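Local coordinates for ATP-dependent DNA helicase PIF1 (Candida albicans, PDB 7OTJ), which probably couples ATP hydrolysis to 5'-3' unwinding of DNA, including G-quadruplexes, in the maintenance of nuclear and mitochondrial genomes, at residues I231-E242 against L460-F471; N204-D212 against F494-H502. All coordinates share one frame; numbering follows the deposited sequence.

Contact 1: I231-E242 against L460-F471; sequences IVPSELYATRYE and LSKVVVDMKKIF. With K (potassium ion), chain I; nucleotides of chain C.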
loop_
_atom_site.group_PDB
_atom_site.type_symbol
_atom_site.label_atom_id
_atom_site.label_comp_id
_atom_site.label_asym_id
_atom_site.label_seq_id
_atom_site.Cartn_x
_atom_site.Cartn_y
_atom_site.Cartn_z
ATOM N N ILE A 231 -2.993 -22.701 8.090
ATOM C CA ILE A 231 -2.163 -21.760 7.339
ATOM C C ILE A 231 -2.739 -21.624 5.936
ATOM O O ILE A 231 -2.831 -22.608 5.194
ATOM C CB ILE A 231 -0.695 -22.215 7.294
ATOM C CG1 ILE A 231 -0.071 -22.173 8.691
ATOM C CG2 ILE A 231 0.096 -21.338 6.343
ATOM C CD1 ILE A 231 -0.023 -20.790 9.302
ATOM N N VAL A 232 -3.143 -20.413 5.584
ATOM C CA VAL A 232 -3.756 -20.110 4.294
ATOM C C VAL A 232 -2.744 -19.336 3.454
ATOM O O VAL A 232 -2.229 -18.303 3.906
ATOM C CB VAL A 232 -5.066 -19.319 4.474
ATOM C CG1 VAL A 232 -6.201 -20.260 4.818
ATOM C CG2 VAL A 232 -4.901 -18.274 5.563
ATOM N N PRO A 233 -2.418 -19.791 2.246
ATOM C CA PRO A 233 -1.470 -19.048 1.406
ATOM C C PRO A 233 -2.146 -17.883 0.692
ATOM O O PRO A 233 -3.282 -17.989 0.220
ATOM C CB PRO A 233 -0.980 -20.106 0.406
ATOM C CG PRO A 233 -2.105 -21.082 0.315
ATOM C CD PRO A 233 -2.781 -21.097 1.665
ATOM N N SER A 234 -1.439 -16.755 0.632
ATOM C CA SER A 234 -1.952 -15.588 -0.071
ATOM C C SER A 234 -1.904 -15.813 -1.576
ATOM O O SER A 234 -1.007 -16.479 -2.100
ATOM C CB SER A 234 -1.141 -14.338 0.281
ATOM O OG SER A 234 -1.066 -14.136 1.678
ATOM N N GLU A 235 -2.895 -15.269 -2.275
ATOM C CA GLU A 235 -2.987 -15.393 -3.723
ATOM C C GLU A 235 -2.789 -14.021 -4.363
ATOM O O GLU A 235 -3.525 -13.076 -4.055
ATOM C CB GLU A 235 -4.335 -16.000 -4.122
ATOM C CG GLU A 235 -4.621 -17.361 -3.477
ATOM C CD GLU A 235 -5.839 -18.063 -4.067
ATOM O OE1 GLU A 235 -6.435 -18.919 -3.375
ATOM O OE2 GLU A 235 -6.201 -17.761 -5.222
ATOM N N LEU A 236 -1.821 -13.921 -5.272
ATOM C CA LEU A 236 -1.534 -12.683 -5.985
ATOM C C LEU A 236 -1.967 -12.813 -7.437
ATOM O O LEU A 236 -1.655 -13.809 -8.093
ATOM C CB LEU A 236 -0.042 -12.344 -5.925
ATOM C CG LEU A 236 0.568 -12.114 -4.544
ATOM C CD1 LEU A 236 2.007 -11.648 -4.675
ATOM C CD2 LEU A 236 -0.262 -11.109 -3.767
ATOM N N TYR A 237 -2.649 -11.787 -7.944
ATOM C CA TYR A 237 -3.083 -11.742 -9.334
ATOM C C TYR A 237 -2.833 -10.350 -9.895
ATOM O O TYR A 237 -2.641 -9.383 -9.155
ATOM C CB TYR A 237 -4.562 -12.089 -9.487
ATOM C CG TYR A 237 -4.933 -13.453 -8.959
ATOM C CD1 TYR A 237 -5.300 -13.622 -7.636
ATOM C CD2 TYR A 237 -4.914 -14.572 -9.786
ATOM C CE1 TYR A 237 -5.635 -14.863 -7.146
ATOM C CE2 TYR A 237 -5.251 -15.814 -9.302
ATOM C CZ TYR A 237 -5.611 -15.955 -7.980
ATOM O OH TYR A 237 -5.944 -17.194 -7.485
ATOM N N ALA A 238 -2.838 -10.259 -11.222
ATOM C CA ALA A 238 -2.590 -8.977 -11.870
ATOM C C ALA A 238 -3.827 -8.088 -11.859
ATOM O O ALA A 238 -3.709 -6.864 -11.745
ATOM C CB ALA A 238 -2.111 -9.195 -13.304
ATOM N N THR A 239 -5.012 -8.674 -11.988
ATOM C CA THR A 239 -6.237 -7.906 -12.149
ATOM C C THR A 239 -7.167 -8.109 -10.961
ATOM O O THR A 239 -7.058 -9.074 -10.197
ATOM C CB THR A 239 -6.967 -8.312 -13.434
ATOM O OG1 THR A 239 -7.445 -9.658 -13.294
ATOM C CG2 THR A 239 -6.029 -8.230 -14.626
ATOM N N ARG A 240 -8.167 -7.233 -10.884
ATOM C CA ARG A 240 -9.102 -7.292 -9.772
ATOM C C ARG A 240 -10.150 -8.367 -9.992
ATOM O O ARG A 240 -10.557 -9.034 -9.035
ATOM C CB ARG A 240 -9.761 -5.930 -9.570
ATOM C CG ARG A 240 -8.919 -5.006 -8.711
ATOM C CD ARG A 240 -9.549 -3.638 -8.553
ATOM N NE ARG A 240 -9.630 -2.930 -9.824
ATOM C CZ ARG A 240 -10.145 -1.718 -9.969
ATOM N NH1 ARG A 240 -10.593 -1.029 -8.932
ATOM N NH2 ARG A 240 -10.219 -1.186 -11.185
ATOM N N TYR A 241 -10.625 -8.516 -11.234
ATOM C CA TYR A 241 -11.478 -9.641 -11.602
ATOM C C TYR A 241 -10.987 -10.951 -10.996
ATOM O O TYR A 241 -11.738 -11.651 -10.311
ATOM C CB TYR A 241 -11.568 -9.748 -13.126
ATOM C CG TYR A 241 -12.584 -10.763 -13.613
ATOM C CD1 TYR A 241 -13.947 -10.485 -13.584
ATOM C CD2 TYR A 241 -12.179 -11.994 -14.115
ATOM C CE1 TYR A 241 -14.880 -11.412 -14.037
ATOM C CE2 TYR A 241 -13.103 -12.925 -14.568
ATOM C CZ TYR A 241 -14.450 -12.629 -14.527
ATOM O OH TYR A 241 -15.366 -13.556 -14.978
ATOM N N GLU A 242 -9.712 -11.285 -11.222
ATOM C CA GLU A 242 -9.135 -12.487 -10.620
ATOM C C GLU A 242 -9.214 -12.430 -9.102
ATOM O O GLU A 242 -9.618 -13.402 -8.451
ATOM C CB GLU A 242 -7.684 -12.663 -11.063
ATOM C CG GLU A 242 -7.479 -12.870 -12.544
ATOM C CD GLU A 242 -6.058 -12.567 -12.970
ATOM O OE1 GLU A 242 -5.610 -11.414 -12.776
ATOM O OE2 GLU A 242 -5.383 -13.477 -13.488
ATOM N N LEU A 460 5.514 -11.993 2.310
ATOM C CA LEU A 460 4.571 -13.101 2.406
ATOM C C LEU A 460 5.336 -14.404 2.593
ATOM O O LEU A 460 6.149 -14.779 1.739
ATOM C CB LEU A 460 3.692 -13.170 1.157
ATOM C CG LEU A 460 2.998 -11.862 0.777
ATOM C CD1 LEU A 460 2.399 -11.933 -0.611
ATOM C CD2 LEU A 460 1.930 -11.541 1.797
ATOM N N SER A 461 5.065 -15.096 3.703
ATOM C CA SER A 461 5.701 -16.384 3.953
ATOM C C SER A 461 5.272 -17.420 2.923
ATOM O O SER A 461 6.114 -18.072 2.295
ATOM C CB SER A 461 5.361 -16.866 5.362
ATOM O OG SER A 461 6.084 -16.142 6.332
ATOM N N LYS A 462 3.964 -17.570 2.724
ATOM C CA LYS A 462 3.410 -18.567 1.819
ATOM C C LYS A 462 2.470 -17.867 0.850
ATOM O O LYS A 462 1.528 -17.191 1.276
ATOM C CB LYS A 462 2.695 -19.665 2.603
ATOM C CG LYS A 462 3.654 -20.449 3.491
ATOM C CD LYS A 462 2.994 -21.637 4.150
ATOM C CE LYS A 462 3.969 -22.350 5.073
ATOM N NZ LYS A 462 5.268 -22.660 4.409
ATOM N N VAL A 463 2.734 -18.013 -0.446
ATOM C CA VAL A 463 2.027 -17.241 -1.462
ATOM C C VAL A 463 2.018 -18.028 -2.767
ATOM O O VAL A 463 3.029 -18.620 -3.159
ATOM C CB VAL A 463 2.664 -15.840 -1.635
ATOM C CG1 VAL A 463 4.174 -15.946 -1.818
ATOM C CG2 VAL A 463 2.025 -15.079 -2.793
ATOM N N VAL A 464 0.871 -18.039 -3.442
ATOM C CA VAL A 464 0.759 -18.573 -4.796
ATOM C C VAL A 464 0.557 -17.400 -5.746
ATOM O O VAL A 464 -0.329 -16.562 -5.534
ATOM C CB VAL A 464 -0.371 -19.613 -4.931
ATOM C CG1 VAL A 464 -1.620 -19.177 -4.205
ATOM C CG2 VAL A 464 -0.684 -19.849 -6.391
ATOM N N VAL A 465 1.397 -17.327 -6.774
ATOM C CA VAL A 465 1.402 -16.232 -7.736
ATOM C C VAL A 465 0.907 -16.770 -9.070
ATOM O O VAL A 465 1.468 -17.735 -9.607
ATOM C CB VAL A 465 2.798 -15.608 -7.884
ATOM C CG1 VAL A 465 2.797 -14.564 -9.003
ATOM C CG2 VAL A 465 3.246 -14.989 -6.571
ATOM N N ASP A 466 -0.142 -16.155 -9.606
ATOM C CA ASP A 466 -0.700 -16.529 -10.900
ATOM C C ASP A 466 -0.346 -15.424 -11.884
ATOM O O ASP A 466 -0.906 -14.325 -11.821
ATOM C CB ASP A 466 -2.211 -16.731 -10.818
ATOM C CG ASP A 466 -2.810 -17.203 -12.137
ATOM O OD1 ASP A 466 -2.048 -17.389 -13.109
ATOM O OD2 ASP A 466 -4.043 -17.389 -12.204
ATOM N N MET A 467 0.591 -15.713 -12.785
ATOM C CA MET A 467 1.109 -14.723 -13.715
ATOM C C MET A 467 0.260 -14.581 -14.972
ATOM O O MET A 467 0.715 -13.960 -15.941
ATOM C CB MET A 467 2.549 -15.074 -14.082
ATOM C CG MET A 467 3.449 -15.108 -12.865
ATOM S SD MET A 467 5.140 -15.551 -13.239
ATOM C CE MET A 467 5.521 -14.393 -14.545
ATOM N N LYS A 468 -0.981 -15.077 -14.946
ATOM C CA LYS A 468 -1.768 -15.243 -16.166
ATOM C C LYS A 468 -2.002 -13.911 -16.871
ATOM O O LYS A 468 -1.789 -13.793 -18.084
ATOM C CB LYS A 468 -3.103 -15.917 -15.836
ATOM C CG LYS A 468 -3.884 -16.457 -17.040
ATOM C CD LYS A 468 -3.514 -17.913 -17.328
ATOM C CE LYS A 468 -4.412 -18.563 -18.378
ATOM N NZ LYS A 468 -4.185 -20.045 -18.450
ATOM N N LYS A 469 -2.441 -12.892 -16.130
ATOM C CA LYS A 469 -2.847 -11.625 -16.725
ATOM C C LYS A 469 -1.819 -10.512 -16.524
ATOM O O LYS A 469 -2.174 -9.336 -16.626
ATOM C CB LYS A 469 -4.203 -11.184 -16.165
ATOM C CG LYS A 469 -5.361 -12.125 -16.456
ATOM C CD LYS A 469 -5.531 -12.347 -17.957
ATOM C CE LYS A 469 -6.584 -13.411 -18.260
ATOM N NZ LYS A 469 -6.698 -13.697 -19.722
ATOM N N ILE A 470 -0.555 -10.854 -16.250
ATOM C CA ILE A 470 0.463 -9.823 -16.049
ATOM C C ILE A 470 0.558 -8.964 -17.300
ATOM O O ILE A 470 0.717 -9.473 -18.416
ATOM C CB ILE A 470 1.824 -10.446 -15.688
ATOM C CG1 ILE A 470 2.042 -10.482 -14.174
ATOM C CG2 ILE A 470 2.960 -9.624 -16.265
ATOM C CD1 ILE A 470 0.973 -11.185 -13.403
ATOM N N PHE A 471 0.449 -7.647 -17.121
ATOM C CA PHE A 471 0.383 -6.727 -18.243
ATOM C C PHE A 471 1.382 -5.584 -18.150
ATOM O O PHE A 471 1.475 -4.795 -19.097
ATOM C CB PHE A 471 -1.035 -6.140 -18.361
ATOM C CG PHE A 471 -1.508 -5.459 -17.104
ATOM C CD1 PHE A 471 -1.245 -4.112 -16.882
ATOM C CD2 PHE A 471 -2.202 -6.168 -16.133
ATOM C CE1 PHE A 471 -1.671 -3.489 -15.720
ATOM C CE2 PHE A 471 -2.630 -5.544 -14.968
ATOM C CZ PHE A 471 -2.362 -4.207 -14.764
HETATM K K K I . -2.722 -12.448 -13.248
ATOM O OP3 DT C 1 -9.375 -7.110 -19.320
ATOM P P DT C 1 -8.423 -7.857 -18.470
ATOM O OP1 DT C 1 -7.660 -8.804 -19.312
ATOM O OP2 DT C 1 -9.172 -8.379 -17.307
ATOM O "O5'" DT C 1 -7.398 -6.771 -17.920
ATOM C "C5'" DT C 1 -7.882 -5.549 -17.391
ATOM C "C4'" DT C 1 -6.947 -5.039 -16.315
ATOM O "O4'" DT C 1 -5.595 -5.007 -16.833
ATOM C "C3'" DT C 1 -7.218 -3.624 -15.838
ATOM O "O3'" DT C 1 -6.686 -3.455 -14.523
ATOM C "C2'" DT C 1 -6.442 -2.807 -16.865
ATOM C "C1'" DT C 1 -5.189 -3.665 -17.029
ATOM N N1 DT C 1 -4.552 -3.572 -18.372
ATOM C C2 DT C 1 -3.856 -2.433 -18.722
ATOM O O2 DT C 1 -3.738 -1.463 -17.991
ATOM N N3 DT C 1 -3.303 -2.468 -19.977
ATOM C C4 DT C 1 -3.371 -3.507 -20.892
ATOM O O4 DT C 1 -2.841 -3.445 -21.997
ATOM C C5 DT C 1 -4.110 -4.669 -20.456
ATOM C C7 DT C 1 -4.252 -5.857 -21.358
ATOM C C6 DT C 1 -4.654 -4.646 -19.233
ATOM P P DT C 2 -7.619 -3.701 -13.239
ATOM O OP1 DT C 2 -7.853 -5.156 -13.100
ATOM O OP2 DT C 2 -8.761 -2.767 -13.374
ATOM O "O5'" DT C 2 -6.718 -3.241 -12.002
ATOM C "C5'" DT C 2 -5.640 -4.063 -11.559
ATOM C "C4'" DT C 2 -4.427 -3.228 -11.191
ATOM O "O4'" DT C 2 -3.823 -2.718 -12.394
ATOM C "C3'" DT C 2 -4.731 -2.028 -10.308
ATOM O "O3'" DT C 2 -4.463 -2.369 -8.963
ATOM C "C2'" DT C 2 -3.781 -0.933 -10.805
ATOM C "C1'" DT C 2 -3.415 -1.370 -12.224
ATOM N N1 DT C 2 -4.047 -0.548 -13.306
ATOM C C2 DT C 2 -3.263 -0.083 -14.340
ATOM O O2 DT C 2 -2.062 -0.286 -14.411
ATOM N N3 DT C 2 -3.936 0.645 -15.287
ATOM C C4 DT C 2 -5.286 0.936 -15.310
ATOM O O4 DT C 2 -5.797 1.600 -16.208
ATOM C C5 DT C 2 -6.051 0.408 -14.205
ATOM C C7 DT C 2 -7.529 0.659 -14.124
ATOM C C6 DT C 2 -5.403 -0.303 -13.269
ATOM P P DT C 3 -5.464 -1.913 -7.796
ATOM O OP1 DT C 3 -5.292 -2.859 -6.665
ATOM O OP2 DT C 3 -6.802 -1.725 -8.406
ATOM O "O5'" DT C 3 -4.912 -0.469 -7.366
ATOM C "C5'" DT C 3 -3.584 -0.342 -6.874
ATOM C "C4'" DT C 3 -3.106 1.107 -6.882
ATOM O "O4'" DT C 3 -3.032 1.592 -8.238
ATOM C "C3'" DT C 3 -3.994 2.095 -6.153
ATOM O "O3'" DT C 3 -3.628 2.144 -4.786
ATOM C "C2'" DT C 3 -3.684 3.418 -6.856
ATOM C "C1'" DT C 3 -3.329 2.979 -8.276
ATOM N N1 DT C 3 -4.417 3.189 -9.266
ATOM C C2 DT C 3 -4.451 4.354 -9.992
ATOM O O2 DT C 3 -3.638 5.247 -9.852
ATOM N N3 DT C 3 -5.484 4.437 -10.891
ATOM C C4 DT C 3 -6.462 3.478 -11.134
ATOM O O4 DT C 3 -7.356 3.637 -11.962
ATOM C C5 DT C 3 -6.358 2.278 -10.339
ATOM C C7 DT C 3 -7.358 1.168 -10.507
ATOM C C6 DT C 3 -5.351 2.192 -9.460
#
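Strands 234-237 and 463-466 run parallel, their axes 4.7 Å apart at closest and 19° from alignment, hydrogen-bonded from S234 N to K462 O, V464 N to S234 O, L236 N to V464 O and D466 N to L236 O, the last almost straight (175° at H). L236 and V463 share one sheet face: CG of L236 lies 3.7 Å from CG2 of V463, while its CD1 branch reaches CG2 of V465 and CD1 of L460. On the other face E235 and V464 lie alongside, E235 CG 3.6 Å from V464 CG1. CG of D466 is anti to its backbone N (chi1 -177°), bringing OD2 to the ring edge of Y237, 3.5 Å from CE2; OD1 bonds to N493.

At the C-terminal ends of the strands, both carboxylate oxygens of E242 and the carbonyl O of D466 bind a potassium ion, E242 OE2 at 2.9 Å. E242 OE1 accepts from T239 N, and E242 N returns a weak bond to T239 OG1, a capping box; OG1 also donates to OE1, from above the carboxylate plane. F471 sets its ring face against C1' of DT1, and R240 N donates to OP1 of DT2, both of chain C. Two central strands of a four-stranded parallel sheet thus end at a potassium site bordering DNA, consistent with the second RecA-like domain of an SF1 helicase.

Contact 2: N204-D212 against F494-H502; sequences NLRDGNVPD and FNRSKVASH. With PO4 (phosphate ion), chain R.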
loop_
_atom_site.group_PDB
_atom_site.type_symbol
_atom_site.label_atom_id
_atom_site.label_comp_id
_atom_site.label_asym_id
_atom_site.label_seq_id
_atom_site.Cartn_x
_atom_site.Cartn_y
_atom_site.Cartn_z
ATOM N N ASN A 204 17.604 -11.597 -11.646
ATOM C CA ASN A 204 17.601 -11.709 -13.101
ATOM C C ASN A 204 16.347 -11.096 -13.710
ATOM O O ASN A 204 16.365 -10.676 -14.874
ATOM C CB ASN A 204 17.717 -13.182 -13.518
ATOM C CG ASN A 204 19.113 -13.758 -13.303
ATOM O OD1 ASN A 204 20.106 -13.035 -13.316
ATOM N ND2 ASN A 204 19.189 -15.076 -13.120
ATOM N N LEU A 205 15.244 -11.061 -12.959
ATOM C CA LEU A 205 13.998 -10.515 -13.485
ATOM C C LEU A 205 14.034 -8.998 -13.644
ATOM O O LEU A 205 13.215 -8.448 -14.390
ATOM C CB LEU A 205 12.835 -10.912 -12.576
ATOM C CG LEU A 205 12.658 -12.409 -12.302
ATOM C CD1 LEU A 205 11.508 -12.619 -11.331
ATOM C CD2 LEU A 205 12.453 -13.233 -13.589
ATOM N N ARG A 206 14.985 -8.320 -12.993
ATOM C CA ARG A 206 14.938 -6.863 -12.872
ATOM C C ARG A 206 15.027 -6.176 -14.232
ATOM O O ARG A 206 14.196 -5.320 -14.558
ATOM C CB ARG A 206 16.051 -6.392 -11.935
ATOM C CG ARG A 206 15.857 -6.880 -10.504
ATOM C CD ARG A 206 17.037 -6.548 -9.607
ATOM N NE ARG A 206 17.224 -5.114 -9.405
ATOM C CZ ARG A 206 16.479 -4.361 -8.606
ATOM N NH1 ARG A 206 15.413 -4.847 -7.992
ATOM N NH2 ARG A 206 16.813 -3.087 -8.418
ATOM N N ASP A 207 16.037 -6.519 -15.033
ATOM C CA ASP A 207 16.210 -5.890 -16.340
ATOM C C ASP A 207 15.322 -6.483 -17.428
ATOM O O ASP A 207 15.351 -5.984 -18.559
ATOM C CB ASP A 207 17.673 -5.959 -16.789
ATOM C CG ASP A 207 18.243 -7.352 -16.709
ATOM O OD1 ASP A 207 17.973 -8.048 -15.706
ATOM O OD2 ASP A 207 18.964 -7.756 -17.644
ATOM N N GLY A 208 14.565 -7.543 -17.140
ATOM C CA GLY A 208 13.668 -8.132 -18.105
ATOM C C GLY A 208 14.228 -9.338 -18.837
ATOM O O GLY A 208 13.450 -10.179 -19.301
ATOM N N ASN A 209 15.550 -9.435 -18.974
ATOM C CA ASN A 209 16.170 -10.598 -19.602
ATOM C C ASN A 209 16.225 -11.752 -18.605
ATOM O O ASN A 209 16.863 -11.643 -17.553
ATOM C CB ASN A 209 17.569 -10.252 -20.109
ATOM C CG ASN A 209 17.573 -9.046 -21.032
ATOM O OD1 ASN A 209 16.615 -8.805 -21.768
ATOM N ND2 ASN A 209 18.656 -8.277 -20.994
ATOM N N VAL A 210 15.567 -12.856 -18.940
ATOM C CA VAL A 210 15.447 -13.999 -18.037
ATOM C C VAL A 210 16.138 -15.214 -18.647
ATOM O O VAL A 210 15.679 -15.734 -19.674
ATOM C CB VAL A 210 13.972 -14.304 -17.732
ATOM C CG1 VAL A 210 13.856 -15.529 -16.835
ATOM C CG2 VAL A 210 13.295 -13.088 -17.106
ATOM N N PRO A 211 17.231 -15.699 -18.057
ATOM C CA PRO A 211 17.908 -16.880 -18.607
ATOM C C PRO A 211 17.022 -18.114 -18.523
ATOM O O PRO A 211 16.059 -18.167 -17.754
ATOM C CB PRO A 211 19.153 -17.031 -17.720
ATOM C CG PRO A 211 19.310 -15.721 -17.032
ATOM C CD PRO A 211 17.935 -15.151 -16.885
ATOM N N ASP A 212 17.368 -19.120 -19.335
ATOM C CA ASP A 212 16.590 -20.358 -19.371
ATOM C C ASP A 212 16.508 -21.003 -17.992
ATOM O O ASP A 212 15.428 -21.419 -17.554
ATOM C CB ASP A 212 17.192 -21.337 -20.387
ATOM C CG ASP A 212 17.209 -20.780 -21.795
ATOM O OD1 ASP A 212 16.693 -19.659 -21.994
ATOM O OD2 ASP A 212 17.743 -21.451 -22.700
ATOM N N PHE A 494 3.877 -19.185 -15.426
ATOM C CA PHE A 494 5.086 -18.394 -15.602
ATOM C C PHE A 494 5.473 -18.354 -17.072
ATOM O O PHE A 494 5.332 -19.343 -17.795
ATOM C CB PHE A 494 6.248 -18.962 -14.784
ATOM C CG PHE A 494 7.537 -18.195 -14.956
ATOM C CD1 PHE A 494 8.406 -18.478 -16.001
ATOM C CD2 PHE A 494 7.875 -17.178 -14.077
ATOM C CE1 PHE A 494 9.575 -17.759 -16.167
ATOM C CE2 PHE A 494 9.043 -16.458 -14.236
ATOM C CZ PHE A 494 9.896 -16.750 -15.282
ATOM N N ASN A 495 5.945 -17.194 -17.517
ATOM C CA ASN A 495 6.437 -17.053 -18.879
ATOM C C ASN A 495 7.310 -15.806 -18.956
ATOM O O ASN A 495 6.972 -14.776 -18.370
ATOM C CB ASN A 495 5.267 -16.977 -19.866
ATOM C CG ASN A 495 5.682 -17.255 -21.284
ATOM O OD1 ASN A 495 6.780 -16.889 -21.707
ATOM N ND2 ASN A 495 4.802 -17.901 -22.039
ATOM N N ARG A 496 8.434 -15.910 -19.675
ATOM C CA ARG A 496 9.340 -14.770 -19.825
ATOM C C ARG A 496 8.659 -13.575 -20.477
ATOM O O ARG A 496 9.002 -12.425 -20.174
ATOM C CB ARG A 496 10.570 -15.176 -20.635
ATOM C CG ARG A 496 11.595 -15.939 -19.822
ATOM C CD ARG A 496 12.751 -16.430 -20.674
ATOM N NE ARG A 496 12.415 -17.645 -21.404
ATOM C CZ ARG A 496 13.304 -18.424 -22.004
ATOM N NH1 ARG A 496 14.596 -18.136 -21.989
ATOM N NH2 ARG A 496 12.889 -19.524 -22.630
ATOM N N SER A 497 7.715 -13.823 -21.388
ATOM C CA SER A 497 6.959 -12.735 -21.998
ATOM C C SER A 497 6.270 -11.855 -20.962
ATOM O O SER A 497 5.958 -10.697 -21.259
ATOM C CB SER A 497 5.931 -13.305 -22.978
ATOM O OG SER A 497 5.123 -14.280 -22.341
ATOM N N LYS A 498 6.014 -12.380 -19.763
ATOM C CA LYS A 498 5.414 -11.608 -18.681
ATOM C C LYS A 498 6.421 -10.775 -17.894
ATOM O O LYS A 498 6.000 -9.988 -17.044
ATOM C CB LYS A 498 4.676 -12.538 -17.708
ATOM C CG LYS A 498 3.580 -13.379 -18.331
ATOM C CD LYS A 498 2.432 -12.517 -18.819
ATOM C CE LYS A 498 1.385 -13.358 -19.539
ATOM N NZ LYS A 498 0.256 -12.520 -20.027
ATOM N N VAL A 499 7.723 -10.947 -18.120
ATOM C CA VAL A 499 8.768 -10.272 -17.347
ATOM C C VAL A 499 9.393 -9.197 -18.223
ATOM O O VAL A 499 10.094 -9.506 -19.196
ATOM C CB VAL A 499 9.843 -11.244 -16.844
ATOM C CG1 VAL A 499 10.793 -10.522 -15.887
ATOM C CG2 VAL A 499 9.216 -12.458 -16.185
ATOM N N ALA A 500 9.161 -7.934 -17.875
ATOM C CA ALA A 500 9.665 -6.829 -18.677
ATOM C C ALA A 500 9.962 -5.635 -17.777
ATOM O O ALA A 500 9.377 -5.492 -16.698
ATOM C CB ALA A 500 8.667 -6.450 -19.776
ATOM N N SER A 501 10.898 -4.792 -18.220
ATOM C CA SER A 501 11.245 -3.553 -17.538
ATOM C C SER A 501 11.212 -2.394 -18.520
ATOM O O SER A 501 11.447 -2.569 -19.717
ATOM C CB SER A 501 12.630 -3.624 -16.894
ATOM O OG SER A 501 12.588 -4.353 -15.681
ATOM N N HIS A 502 10.952 -1.198 -17.998
ATOM C CA HIS A 502 10.852 -0.020 -18.845
ATOM C C HIS A 502 12.236 0.460 -19.260
ATOM O O HIS A 502 13.188 0.415 -18.476
ATOM C CB HIS A 502 10.095 1.101 -18.133
ATOM C CG HIS A 502 9.559 2.149 -19.062
ATOM N ND1 HIS A 502 10.376 2.960 -19.822
ATOM C CD2 HIS A 502 8.288 2.511 -19.362
ATOM C CE1 HIS A 502 9.633 3.777 -20.547
ATOM N NE2 HIS A 502 8.362 3.526 -20.287
HETATM P P PO4 R . 9.331 -20.101 -20.447
HETATM O O1 PO4 R . 8.484 -18.858 -20.542
HETATM O O2 PO4 R . 10.667 -19.829 -21.096
HETATM O O3 PO4 R . 9.537 -20.467 -18.996
HETATM O O4 PO4 R . 8.632 -21.234 -21.159
#
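V210 and R496 meet where two loops touch. Loop 204-212 links helices 196-204 and 212-219; its partner, 494-502, follows edge strand 489-492 of the four-stranded parallel sheet and opens with an Asx turn, N495 OD1 accepting from S497 N. The contact thus joins a helical pair to the sheet's edge, probably within the second RecA-like domain, and F494 packs on F218 of helix 212-219. R496 carries the polar half. Its CB leaves the short 3-10 segment toward the other loop, and CG comes 3.6 Å from V210 CB, the two side chains crossing at a slant. CD is 3.2 Å from V210 O, and there the chain bends (chi3 -80°), leading the guanidinium past V210 toward D212. NE and NH2 both turn to O2 of a phosphate ion, probably from the crystallisation liquor, in weak, bent bonds; R496 N gives the same ion a straighter one, to O1. NH1 is left for D212.

The apolar half centres on V499. Its CG1 meets two side chains of the other loop: CG2 of V210 at 3.8 Å and CB of L205 at 3.9 Å. A476 of helix 475-481 also touches V499, and the same helix packs on L205. Farther along, the backbones draw close, with G208 CA 4.2 Å from A500 CA. R206, turned from this interface, pairs with D144 instead. At the phosphate end, D212 OD1 receives R496 NH1 at 2.6 Å in a salt bridge, on its anti side, 27° out of the carboxylate plane; carboxylate and guanidinium stand almost perpendicular, at 89°.

Contact 1 is partly buried within a parallel sheet, whereas contact 2 joins loops at the surface; their centres lie 18 Å apart on the same side of the chain's centre. Regular backbone hydrogen bonds hold the first, supplemented by aliphatic packing and a potassium ion. The second has no backbone bond between its segments and relies on a salt bridge and a small valine-leucine cluster. They nevertheless touch: M467 SD packs on F494, and K498 NZ probably bonds to K468 O. Helix 475-481 serves both, through A479 against V465 in contact 1 and A476 against V499 in contact 2. DNA adjoins contact 1 directly but stays about 8 Å from the nearest atom of contact 2.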